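Local coordinates for protein BauA (Acinetobacter baumannii, PDB 6H7F) that probably serves as an outer-membrane, TonB-dependent receptor that takes up ferric siderophore, most likely acinetobactin, into the bacterial cell, at residues R175-Y180 with S701-F706; D219-S224 with H250-T255; Q338-V343 with F408-L413; F423-T428 with L440-Q445. One frame throughout, in Å; residues are numbered along the deposited sequence.

Contact 1: residues R175-Y180 with S701-F706; sequences RLTTTY and SVSYDF
Arg175 and Asp705 form a bidentate, side-on salt bridge in which each carboxylate oxygen has its own nitrogen. Arg175 NE meets Asp705 OD1 at 2.7 Å with an N-H...O angle of 178°, and Arg175 NH2 reaches Asp705 OD2 at 3.1 Å; both oxygens accept on their syn lone pairs. The guanidinium and carboxylate planes differ by 21°, so the grip is nearly flat and resists rotation of either group. A bend in the arginine chain at chi3 (-60°) turns NE and NH2 onto the acid, which runs alongside in the same direction.

The backbones satisfy each other in two antiparallel hydrogen-bonded pairs. Leu176 and Tyr704 exchange N-H...O bonds, Tyr704 N lying 2.8 Å from Leu176 O, and Thr178 and Val702 do likewise, Thr178 N standing 2.9 Å from Val702 O. Between them, at the non-hydrogen-bonded pair with Ser703, Thr177 CA makes a C-H...O contact of 3.2 Å with Val702 O. Thr177 N-H and C=O belong to the other side of the strand, where His189 pairs with it. On the face of Leu176 and Tyr704, Leu176 CB meets the edge of the Phe706 ring at CE1, 3.8 Å away.

The strand of the C-terminal residues, part of a predicted TonB C-terminal box, thus pairs with strand 173-181 and also with strand 665-674, the first-to-last strand closure typical of the TonB-dependent receptor β-barrel.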
# COMPACT_ATOMS: atom_id res chain seq x y z
N ARG A 175 -19.41 -17.22 -21.98
CA ARG A 175 -18.60 -16.81 -20.85
C ARG A 175 -19.18 -15.52 -20.27
O ARG A 175 -19.43 -14.56 -21.01
CB ARG A 175 -17.15 -16.63 -21.29
CG ARG A 175 -16.25 -16.01 -20.23
CD ARG A 175 -14.79 -16.04 -20.63
NE ARG A 175 -14.29 -17.39 -20.84
CZ ARG A 175 -13.23 -17.69 -21.57
NH1 ARG A 175 -12.59 -16.74 -22.24
NH2 ARG A 175 -12.83 -18.94 -21.67
N LEU A 176 -19.42 -15.52 -18.96
CA LEU A 176 -19.73 -14.30 -18.22
C LEU A 176 -18.52 -13.92 -17.36
O LEU A 176 -17.93 -14.77 -16.71
CB LEU A 176 -20.99 -14.52 -17.38
CG LEU A 176 -21.37 -13.37 -16.44
CD1 LEU A 176 -21.74 -12.12 -17.22
CD2 LEU A 176 -22.51 -13.78 -15.52
N THR A 177 -18.16 -12.63 -17.39
CA THR A 177 -17.08 -12.07 -16.55
C THR A 177 -17.63 -10.87 -15.76
O THR A 177 -18.30 -10.01 -16.33
CB THR A 177 -15.87 -11.67 -17.41
OG1 THR A 177 -15.50 -12.77 -18.24
CG2 THR A 177 -14.68 -11.25 -16.58
N THR A 178 -17.36 -10.84 -14.46
CA THR A 178 -17.61 -9.65 -13.64
C THR A 178 -16.27 -8.97 -13.34
O THR A 178 -15.26 -9.64 -13.14
CB THR A 178 -18.36 -10.00 -12.34
OG1 THR A 178 -17.65 -11.05 -11.69
CG2 THR A 178 -19.79 -10.40 -12.60
N THR A 179 -16.27 -7.63 -13.35
CA THR A 179 -15.04 -6.85 -13.25
C THR A 179 -15.18 -5.80 -12.15
O THR A 179 -16.25 -5.23 -11.97
CB THR A 179 -14.64 -6.15 -14.56
OG1 THR A 179 -15.65 -5.18 -14.88
CG2 THR A 179 -14.43 -7.11 -15.71
N TYR A 180 -14.06 -5.55 -11.46
CA TYR A 180 -13.91 -4.42 -10.57
C TYR A 180 -12.62 -3.69 -10.91
O TYR A 180 -11.61 -4.31 -11.24
CB TYR A 180 -13.91 -4.89 -9.11
CG TYR A 180 -13.35 -3.90 -8.13
CD1 TYR A 180 -14.15 -2.92 -7.58
CD2 TYR A 180 -12.02 -3.95 -7.76
CE1 TYR A 180 -13.63 -2.00 -6.68
CE2 TYR A 180 -11.49 -3.05 -6.85
CZ TYR A 180 -12.30 -2.07 -6.31
OH TYR A 180 -11.79 -1.15 -5.44
N SER A 701 -11.33 -9.57 -11.58
CA SER A 701 -12.33 -10.16 -12.44
C SER A 701 -12.50 -11.64 -12.10
O SER A 701 -11.54 -12.32 -11.73
CB SER A 701 -11.99 -9.95 -13.90
OG SER A 701 -10.87 -10.73 -14.27
N VAL A 702 -13.74 -12.11 -12.24
CA VAL A 702 -14.08 -13.53 -12.21
C VAL A 702 -14.85 -13.87 -13.49
O VAL A 702 -15.83 -13.21 -13.84
CB VAL A 702 -14.93 -13.88 -10.97
CG1 VAL A 702 -15.15 -15.39 -10.85
CG2 VAL A 702 -14.32 -13.31 -9.70
N SER A 703 -14.42 -14.93 -14.17
CA SER A 703 -15.09 -15.39 -15.37
C SER A 703 -15.58 -16.84 -15.18
O SER A 703 -14.96 -17.64 -14.48
CB SER A 703 -14.18 -15.25 -16.56
OG SER A 703 -13.28 -16.34 -16.65
N TYR A 704 -16.73 -17.13 -15.81
CA TYR A 704 -17.43 -18.42 -15.72
C TYR A 704 -17.83 -18.86 -17.14
O TYR A 704 -18.46 -18.10 -17.86
CB TYR A 704 -18.65 -18.29 -14.80
CG TYR A 704 -19.49 -19.53 -14.67
CD1 TYR A 704 -19.14 -20.55 -13.79
CD2 TYR A 704 -20.63 -19.70 -15.43
CE1 TYR A 704 -19.90 -21.70 -13.68
CE2 TYR A 704 -21.41 -20.84 -15.32
CZ TYR A 704 -21.04 -21.85 -14.45
OH TYR A 704 -21.79 -22.98 -14.35
N ASP A 705 -17.46 -20.09 -17.52
CA ASP A 705 -17.87 -20.70 -18.81
C ASP A 705 -19.09 -21.62 -18.61
O ASP A 705 -19.01 -22.63 -17.90
CB ASP A 705 -16.73 -21.51 -19.43
CG ASP A 705 -15.65 -20.64 -20.06
OD1 ASP A 705 -15.61 -19.43 -19.74
OD2 ASP A 705 -14.87 -21.17 -20.87
N PHE A 706 -20.20 -21.27 -19.27
CA PHE A 706 -21.46 -22.02 -19.16
C PHE A 706 -21.35 -23.33 -19.96
O PHE A 706 -20.40 -23.57 -20.69
CB PHE A 706 -22.64 -21.20 -19.69
CG PHE A 706 -23.07 -20.05 -18.81
CD1 PHE A 706 -22.40 -18.84 -18.84
CD2 PHE A 706 -24.16 -20.18 -17.96
CE1 PHE A 706 -22.80 -17.78 -18.04
CE2 PHE A 706 -24.56 -19.13 -17.16
CZ PHE A 706 -23.88 -17.93 -17.20
OXT PHE A 706 -22.23 -24.18 -19.87

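Contact 2: residues D219-S224 with H250-T255; sequences DQSKES and HVDGVT
Gln220 reaches across to Gly253 with its side-chain amide: NE2 donates to Gly253 O at 2.9 Å, and the acceptor lies only 5° out of the amide plane. The chain is extended, CG anti to the backbone N, which carries the amide past Val251 CG1 to the turn that follows the strand. The other end of this amide, OE1, is hydrogen-bonded to Ser97.

Glu223 and His250 form a hydrogen-bonded antiparallel pair whose side chains cross at a slant, the carboxylate and imidazole planes being 64° apart. They meet low down, CB of Glu223 to CB of His250 at 4.0 Å, and their polar ends diverge: Glu223 OE2 bonds to Tyr210 OH and His250 ND1 to Glu284 OE2. The other ring nitrogen, His250 NE2, bonds to Asp252 OD1 at 2.9 Å, two residues along its own strand. That oxygen lies near the imidazole plane, whereas NE2 stands well above the carboxylate, 51° out of its plane. Ser221 OG rests 3.2 Å from Asp252 CB, close alongside the acid.

Ser221 and Asp252, like Glu223 and His250, exchange two backbone bonds, Ser221 N to Asp252 O being 2.8 Å, at the open end of the barrel hairpin formed by strands 221-234 and 238-252. In the conformer described, one of two deposited for His250, both ring nitrogens face carboxylates, which would hold that rotamer and would be expected to favour a protonated ring.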
# COMPACT_ATOMS: atom_id res chain seq x y z
N ASP A 219 -12.06 11.94 -8.02
CA ASP A 219 -13.16 12.68 -8.64
C ASP A 219 -13.30 12.32 -10.12
O ASP A 219 -13.89 13.07 -10.88
CB ASP A 219 -12.95 14.19 -8.46
CG ASP A 219 -13.21 14.61 -7.03
OD1 ASP A 219 -14.14 14.05 -6.43
OD2 ASP A 219 -12.46 15.48 -6.54
N GLN A 220 -12.74 11.18 -10.52
CA GLN A 220 -12.84 10.68 -11.85
C GLN A 220 -13.71 9.41 -11.84
O GLN A 220 -13.46 8.50 -11.03
CB GLN A 220 -11.45 10.39 -12.38
CG GLN A 220 -11.42 9.95 -13.84
CD GLN A 220 -10.00 9.76 -14.32
OE1 GLN A 220 -9.41 8.69 -14.13
NE2 GLN A 220 -9.44 10.81 -14.92
N SER A 221 -14.71 9.35 -12.72
CA SER A 221 -15.44 8.11 -12.95
C SER A 221 -15.41 7.75 -14.43
O SER A 221 -15.32 8.61 -15.29
CB SER A 221 -16.85 8.21 -12.43
OG SER A 221 -17.52 9.25 -13.07
N LYS A 222 -15.48 6.44 -14.71
CA LYS A 222 -15.38 5.90 -16.05
C LYS A 222 -16.57 4.99 -16.33
O LYS A 222 -16.81 4.03 -15.60
CB LYS A 222 -14.09 5.09 -16.20
CG LYS A 222 -12.82 5.91 -16.19
CD LYS A 222 -11.59 5.05 -16.21
CE LYS A 222 -10.33 5.85 -16.00
NZ LYS A 222 -9.15 4.95 -15.87
N GLU A 223 -17.30 5.30 -17.40
CA GLU A 223 -18.36 4.48 -17.95
C GLU A 223 -17.96 4.01 -19.35
O GLU A 223 -17.47 4.78 -20.20
CB GLU A 223 -19.66 5.28 -17.97
CG GLU A 223 -20.85 4.49 -18.51
CD GLU A 223 -22.15 5.26 -18.53
OE1 GLU A 223 -22.11 6.52 -18.49
OE2 GLU A 223 -23.21 4.61 -18.56
N SER A 224 -18.12 2.71 -19.58
CA SER A 224 -17.90 2.09 -20.87
C SER A 224 -19.05 1.14 -21.17
O SER A 224 -19.53 0.44 -20.26
CB SER A 224 -16.58 1.38 -20.90
OG SER A 224 -15.51 2.28 -20.74
N HIS A 250 -17.23 7.30 -21.56
CA HIS A 250 -17.59 8.49 -20.78
C HIS A 250 -16.65 8.59 -19.56
O HIS A 250 -16.44 7.62 -18.84
CB HIS A 250 -19.07 8.44 -20.38
CG HIS A 250 -19.55 9.66 -19.67
ND1 HIS A 250 -20.49 10.52 -20.21
CD2 HIS A 250 -19.25 10.16 -18.45
CE1 HIS A 250 -20.74 11.50 -19.36
NE2 HIS A 250 -19.98 11.30 -18.27
N VAL A 251 -16.05 9.77 -19.39
CA VAL A 251 -15.22 10.05 -18.25
C VAL A 251 -15.71 11.35 -17.61
O VAL A 251 -15.74 12.40 -18.25
CB VAL A 251 -13.74 10.18 -18.63
CG1 VAL A 251 -12.88 10.39 -17.39
CG2 VAL A 251 -13.24 8.98 -19.42
N ASP A 252 -16.08 11.25 -16.33
CA ASP A 252 -16.26 12.40 -15.45
C ASP A 252 -14.96 12.65 -14.70
O ASP A 252 -14.36 11.73 -14.18
CB ASP A 252 -17.41 12.16 -14.47
CG ASP A 252 -18.80 12.13 -15.09
OD1 ASP A 252 -19.05 12.93 -16.02
OD2 ASP A 252 -19.61 11.29 -14.65
N GLY A 253 -14.53 13.91 -14.65
CA GLY A 253 -13.18 14.28 -14.23
C GLY A 253 -12.14 13.82 -15.22
O GLY A 253 -11.15 13.17 -14.86
N VAL A 254 -12.36 14.15 -16.50
CA VAL A 254 -11.41 13.85 -17.58
C VAL A 254 -10.11 14.63 -17.32
O VAL A 254 -10.13 15.74 -16.79
CB VAL A 254 -12.02 14.24 -18.94
CG1 VAL A 254 -12.36 15.72 -19.00
CG2 VAL A 254 -11.13 13.83 -20.11
N THR A 255 -8.98 14.03 -17.69
CA THR A 255 -7.67 14.67 -17.51
C THR A 255 -7.22 15.29 -18.84
O THR A 255 -7.18 14.62 -19.89
CB THR A 255 -6.65 13.71 -16.89
OG1 THR A 255 -5.42 14.40 -16.72
CG2 THR A 255 -6.39 12.48 -17.72

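Contact 3: residues Q338-V343 with F408-L413; sequences QLAFDV and FTPPFL. With FV8 ((4~{S},5~{R})-2-[2,3-bis(oxidanyl)phenyl]-~{N}-[2-(1~{H}-imidazol-4-yl)ethyl]-5-methyl-~{N}-oxidanyl-4,5-dihydro-1,3-oxazole-4-carboxamide), chain E.
Residues 338-343, an extended part of strand 331-358, are approached by the loop that leads into strand 412-431, with no β-bridge between the two segments; the nearest CA pair, Gln338 and Pro410, is 6.1 Å apart. Here a loop packs against a long strand of a TonB-dependent receptor β-barrel, beside the bound siderophore.

Gln338 carries the polar link. Thr409 N donates to Gln338 OE1 at 3.2 Å, tilted 22° from the carbonyl plane. CG lies anti to the carbonyl carbon (chi1 -57°), and the chain then runs straight out to the loop. The amide NE2 is taken by Asn318 OD1 and Glu407 O, so both ends of the group have partners and its flip is fixed. Gln338 and Phe408 run alongside with their ends pointing opposite ways, amide and ring planes 43° apart, with Gln338 CD 3.9 Å from Phe408 CD1.

The ring of Phe408 has neighbours at one face and at its edge. Pro410 CD sits over the centre of one face, 3.7 Å above the plane; Leu339 O comes to the edge at CZ; and Ala340 CB touches CZ obliquely at 4.0 Å.

Leu339, whose side chain leaves the strand on the side away from the loop, faces the ligand FV8, which is also hydrogen-bonded to Tyr315 and Arg256. Leu413 CD1 touches the dihydroxyphenyl ring of FV8 from the second segment. Leu339 CB lies 3.3 Å from OG1 of the FV8 oxazoline ring, and Leu339 CD2 is 3.4 Å from the imidazole carbon CAI.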
# COMPACT_ATOMS: atom_id res chain seq x y z
N GLN A 338 -15.45 24.23 -24.63
CA GLN A 338 -16.40 23.18 -24.97
C GLN A 338 -16.22 22.84 -26.44
O GLN A 338 -15.95 23.72 -27.28
CB GLN A 338 -17.84 23.63 -24.69
CG GLN A 338 -18.08 24.04 -23.25
CD GLN A 338 -19.51 24.41 -22.96
OE1 GLN A 338 -20.30 24.70 -23.87
NE2 GLN A 338 -19.86 24.43 -21.68
N LEU A 339 -16.39 21.55 -26.74
CA LEU A 339 -16.33 21.06 -28.10
C LEU A 339 -17.36 19.93 -28.26
O LEU A 339 -17.51 19.07 -27.37
CB LEU A 339 -14.91 20.59 -28.39
CG LEU A 339 -14.68 20.00 -29.78
CD1 LEU A 339 -14.81 21.06 -30.87
CD2 LEU A 339 -13.30 19.35 -29.85
N ALA A 340 -18.07 19.97 -29.39
CA ALA A 340 -18.80 18.83 -29.89
C ALA A 340 -18.49 18.67 -31.37
O ALA A 340 -18.38 19.65 -32.09
CB ALA A 340 -20.27 19.01 -29.65
N PHE A 341 -18.32 17.43 -31.82
CA PHE A 341 -18.24 17.18 -33.22
C PHE A 341 -18.90 15.84 -33.53
O PHE A 341 -18.91 14.92 -32.70
CB PHE A 341 -16.80 17.32 -33.73
CG PHE A 341 -15.79 16.33 -33.22
CD1 PHE A 341 -15.69 15.07 -33.76
CD2 PHE A 341 -14.87 16.70 -32.25
CE1 PHE A 341 -14.72 14.17 -33.31
CE2 PHE A 341 -13.90 15.81 -31.81
CZ PHE A 341 -13.82 14.55 -32.34
N ASP A 342 -19.52 15.81 -34.72
CA ASP A 342 -20.19 14.63 -35.29
C ASP A 342 -19.53 14.32 -36.62
O ASP A 342 -19.34 15.23 -37.44
CB ASP A 342 -21.69 14.87 -35.51
CG ASP A 342 -22.43 15.28 -34.25
OD1 ASP A 342 -22.16 14.68 -33.20
OD2 ASP A 342 -23.27 16.20 -34.33
N VAL A 343 -19.15 13.07 -36.82
CA VAL A 343 -18.49 12.70 -38.03
C VAL A 343 -19.11 11.40 -38.54
O VAL A 343 -19.39 10.49 -37.78
CB VAL A 343 -16.96 12.66 -37.86
CG1 VAL A 343 -16.53 12.13 -36.51
CG2 VAL A 343 -16.26 11.90 -38.98
N PHE A 408 -23.67 23.14 -21.25
CA PHE A 408 -23.11 22.71 -22.52
C PHE A 408 -23.95 23.26 -23.68
O PHE A 408 -24.97 22.68 -24.02
CB PHE A 408 -23.08 21.18 -22.58
CG PHE A 408 -22.22 20.63 -23.68
CD1 PHE A 408 -20.84 20.86 -23.69
CD2 PHE A 408 -22.77 19.87 -24.70
CE1 PHE A 408 -20.04 20.33 -24.69
CE2 PHE A 408 -21.97 19.36 -25.71
CZ PHE A 408 -20.60 19.59 -25.71
N THR A 409 -23.48 24.34 -24.31
CA THR A 409 -24.25 25.01 -25.39
C THR A 409 -23.32 25.44 -26.53
O THR A 409 -23.44 26.55 -27.04
CB THR A 409 -24.97 26.26 -24.86
OG1 THR A 409 -23.97 27.17 -24.38
CG2 THR A 409 -25.95 25.94 -23.75
N PRO A 410 -22.36 24.60 -26.97
CA PRO A 410 -21.37 25.05 -27.94
C PRO A 410 -22.06 25.38 -29.26
O PRO A 410 -22.85 24.59 -29.76
CB PRO A 410 -20.42 23.85 -28.06
CG PRO A 410 -21.30 22.67 -27.71
CD PRO A 410 -22.20 23.19 -26.60
N PRO A 411 -21.80 26.56 -29.85
CA PRO A 411 -22.41 26.93 -31.12
C PRO A 411 -21.65 26.33 -32.31
O PRO A 411 -20.46 26.04 -32.21
CB PRO A 411 -22.27 28.46 -31.12
CG PRO A 411 -20.96 28.70 -30.38
CD PRO A 411 -20.90 27.61 -29.33
N PHE A 412 -22.35 26.19 -33.43
CA PHE A 412 -21.80 25.65 -34.65
C PHE A 412 -20.63 26.52 -35.12
O PHE A 412 -20.71 27.74 -35.09
CB PHE A 412 -22.90 25.57 -35.72
CG PHE A 412 -22.41 25.18 -37.09
CD1 PHE A 412 -22.11 23.86 -37.38
CD2 PHE A 412 -22.28 26.13 -38.09
CE1 PHE A 412 -21.67 23.50 -38.65
CE2 PHE A 412 -21.84 25.77 -39.36
CZ PHE A 412 -21.53 24.46 -39.63
N LEU A 413 -19.54 25.86 -35.54
CA LEU A 413 -18.34 26.53 -36.00
C LEU A 413 -18.18 26.34 -37.52
O LEU A 413 -18.00 27.31 -38.24
CB LEU A 413 -17.12 25.98 -35.25
CG LEU A 413 -17.06 26.28 -33.76
CD1 LEU A 413 -15.91 25.55 -33.11
CD2 LEU A 413 -16.96 27.78 -33.50
CAJ FV8 E . -10.50 17.87 -31.70
NAN FV8 E . -10.89 18.93 -32.40
CAI FV8 E . -10.50 20.04 -31.69
NAO FV8 E . -9.84 19.67 -30.54
CAT FV8 E . -9.85 18.33 -30.59
CAK FV8 E . -9.25 17.42 -29.54
CAL FV8 E . -10.07 17.45 -28.25
NAY FV8 E . -10.06 18.82 -27.73
OAE FV8 E . -8.96 19.59 -27.97
C FV8 E . -11.05 19.31 -27.00
O FV8 E . -12.07 18.62 -26.73
CA FV8 E . -10.85 20.67 -26.66
N FV8 E . -10.72 21.49 -27.91
CB FV8 E . -12.03 21.30 -25.95
CG2 FV8 E . -11.63 22.01 -24.64
OG1 FV8 E . -12.51 22.33 -26.83
CAR FV8 E . -11.69 22.43 -27.91
CAV FV8 E . -11.94 23.30 -28.92
CAH FV8 E . -13.06 24.14 -28.83
CAF FV8 E . -13.36 25.04 -29.86
CAG FV8 E . -12.55 25.11 -31.02
CAS FV8 E . -11.45 24.26 -31.11
OAC FV8 E . -10.60 24.25 -32.18
CAU FV8 E . -11.17 23.36 -30.07
OAD FV8 E . -10.09 22.56 -30.16

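Contact 4: residues F423-T428 with L440-Q445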
# COMPACT_ATOMS: atom_id res chain seq x y z
N PHE A 423 -4.73 3.57 -55.26
CA PHE A 423 -4.62 2.38 -56.09
C PHE A 423 -3.22 1.80 -55.87
O PHE A 423 -2.22 2.52 -55.96
CB PHE A 423 -4.94 2.74 -57.54
CG PHE A 423 -4.46 1.75 -58.58
CD1 PHE A 423 -5.11 0.53 -58.75
CD2 PHE A 423 -3.39 2.04 -59.40
CE1 PHE A 423 -4.68 -0.38 -59.70
CE2 PHE A 423 -2.95 1.12 -60.35
CZ PHE A 423 -3.60 -0.08 -60.50
N GLY A 424 -3.16 0.52 -55.48
CA GLY A 424 -1.91 -0.15 -55.13
C GLY A 424 -1.66 -1.43 -55.92
O GLY A 424 -2.59 -2.19 -56.24
N LEU A 425 -0.38 -1.69 -56.19
CA LEU A 425 0.10 -2.93 -56.79
C LEU A 425 1.31 -3.43 -56.00
O LEU A 425 2.20 -2.65 -55.66
CB LEU A 425 0.52 -2.66 -58.24
CG LEU A 425 -0.57 -2.11 -59.15
CD1 LEU A 425 0.05 -1.46 -60.38
CD2 LEU A 425 -1.56 -3.20 -59.54
N ALA A 426 1.35 -4.73 -55.73
CA ALA A 426 2.54 -5.33 -55.18
C ALA A 426 2.66 -6.76 -55.67
O ALA A 426 1.66 -7.42 -55.95
CB ALA A 426 2.50 -5.28 -53.67
N ASP A 427 3.91 -7.22 -55.74
CA ASP A 427 4.25 -8.58 -56.04
C ASP A 427 5.33 -9.04 -55.06
O ASP A 427 6.27 -8.30 -54.77
CB ASP A 427 4.73 -8.72 -57.50
CG ASP A 427 4.90 -10.15 -58.00
OD1 ASP A 427 4.32 -11.07 -57.39
OD2 ASP A 427 5.61 -10.33 -59.01
N THR A 428 5.17 -10.25 -54.54
CA THR A 428 6.21 -10.93 -53.81
C THR A 428 6.76 -12.06 -54.68
O THR A 428 6.01 -12.98 -55.05
CB THR A 428 5.70 -11.41 -52.45
OG1 THR A 428 5.31 -10.25 -51.71
CG2 THR A 428 6.72 -12.20 -51.66
N LEU A 440 7.88 -6.01 -53.96
CA LEU A 440 7.96 -4.73 -54.68
C LEU A 440 6.53 -4.22 -54.85
O LEU A 440 5.64 -4.99 -55.18
CB LEU A 440 8.58 -4.94 -56.07
CG LEU A 440 10.00 -5.49 -56.09
CD1 LEU A 440 10.37 -5.99 -57.48
CD2 LEU A 440 10.99 -4.44 -55.61
N GLY A 441 6.35 -2.92 -54.71
CA GLY A 441 5.03 -2.36 -54.84
C GLY A 441 5.07 -0.85 -54.97
O GLY A 441 6.09 -0.20 -54.69
N LEU A 442 3.94 -0.29 -55.38
CA LEU A 442 3.73 1.11 -55.29
C LEU A 442 2.23 1.38 -55.17
O LEU A 442 1.40 0.52 -55.47
CB LEU A 442 4.37 1.81 -56.49
CG LEU A 442 3.58 1.78 -57.79
CD1 LEU A 442 4.24 2.69 -58.82
CD2 LEU A 442 3.47 0.36 -58.31
N ARG A 443 1.91 2.56 -54.63
CA ARG A 443 0.55 2.98 -54.40
C ARG A 443 0.44 4.45 -54.78
O ARG A 443 1.31 5.25 -54.43
CB ARG A 443 0.15 2.77 -52.94
CG ARG A 443 -1.29 3.14 -52.64
CD ARG A 443 -1.70 2.78 -51.22
NE ARG A 443 -1.60 1.34 -50.98
CZ ARG A 443 -2.51 0.46 -51.37
NH1 ARG A 443 -3.64 0.86 -51.92
NH2 ARG A 443 -2.28 -0.83 -51.21
N HIS A 444 -0.62 4.77 -55.53
CA HIS A 444 -1.04 6.14 -55.77
C HIS A 444 -2.04 6.55 -54.69
O HIS A 444 -2.99 5.83 -54.45
CB HIS A 444 -1.67 6.25 -57.17
CG HIS A 444 -1.90 7.64 -57.64
ND1 HIS A 444 -3.16 8.07 -58.05
CD2 HIS A 444 -1.05 8.67 -57.83
CE1 HIS A 444 -3.08 9.34 -58.44
NE2 HIS A 444 -1.78 9.73 -58.33
N GLN A 445 -1.81 7.71 -54.08
CA GLN A 445 -2.66 8.20 -53.01
C GLN A 445 -3.15 9.61 -53.34
O GLN A 445 -2.35 10.50 -53.63
CB GLN A 445 -1.91 8.22 -51.68
CG GLN A 445 -2.75 8.76 -50.53
CD GLN A 445 -3.70 7.72 -50.00
OE1 GLN A 445 -3.30 6.60 -49.67
NE2 GLN A 445 -4.97 8.08 -49.91
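Arg443 lies over Gly424, its partner in a non-hydrogen-bonded pair whose CA atoms are 4.0 Å apart. Its CB starts 3.8 Å from Phe423 O, and CG, anti to the backbone N, comes to 3.5 Å from the same oxygen. The chain then bends at chi3 (-61°), which brings the guanidinium back across the neighbouring strand. On the way NE turns to the plug side, where it donates to Leu147 O. CZ stands 3.9 Å from Gly424 CA, and this carbon lies over one face of the guanidinium, offset toward its rim. NH1 comes within 3.6 Å of Gly424 N but is hydrogen-bonded to Ser422 OG and Asn368 OD1. NH2 lies 4.0 Å from Gly424 CA and is hydrogen-bonded elsewhere in the structure. The flat cation therefore rests on backbone, Gly424 having no side chain in its way, and Phe51 adds a cation-pi contact.

Strands 412-431 and 436-451 make a hairpin of the TonB-dependent receptor β-barrel, and these segments run almost exactly antiparallel, at 178°. Arg443 faces the barrel interior, with Phe51, Ala146 and Leu147 around it; Phe423, Leu425, Leu440, Leu442 and His444 are on the opposite, outer face.

Three hydrogen-bonded pairs join the backbones: Phe423 with His444, Leu425 with Leu442, and Asp427 with Leu440. The bond from Leu425 N to Leu442 O is nearly straight, 172° at the hydrogen. On the outer face Leu425 CB touches Leu442 CD2 at 4.2 Å. Inside, at the pair with Gly441, Ala426 CB lies 3.5 Å from Leu440 O.

All four contacts belong to the β-barrel wall of one chain. Contact 1 joins the two ends of the barrel sequence, pairing strand 173-181 with the last strand, 697-705; contacts 2, 3 and 4 follow in series within the span it closes. Contacts 2 and 4 each lie in a hairpin of neighbouring strands, while contact 3 sets a loop on strand 331-358. Contacts 3 and 4 both draw on strand 412-431, yet their centres are about 40 Å apart. Contacts 2 and 3 are closest, centres about 20 Å apart, and contacts 1 and 4 farthest, about 45 Å. Barrel closure and the wall bordering the bound siderophore at contact 3 are thus separate regions, centres about 39 Å apart.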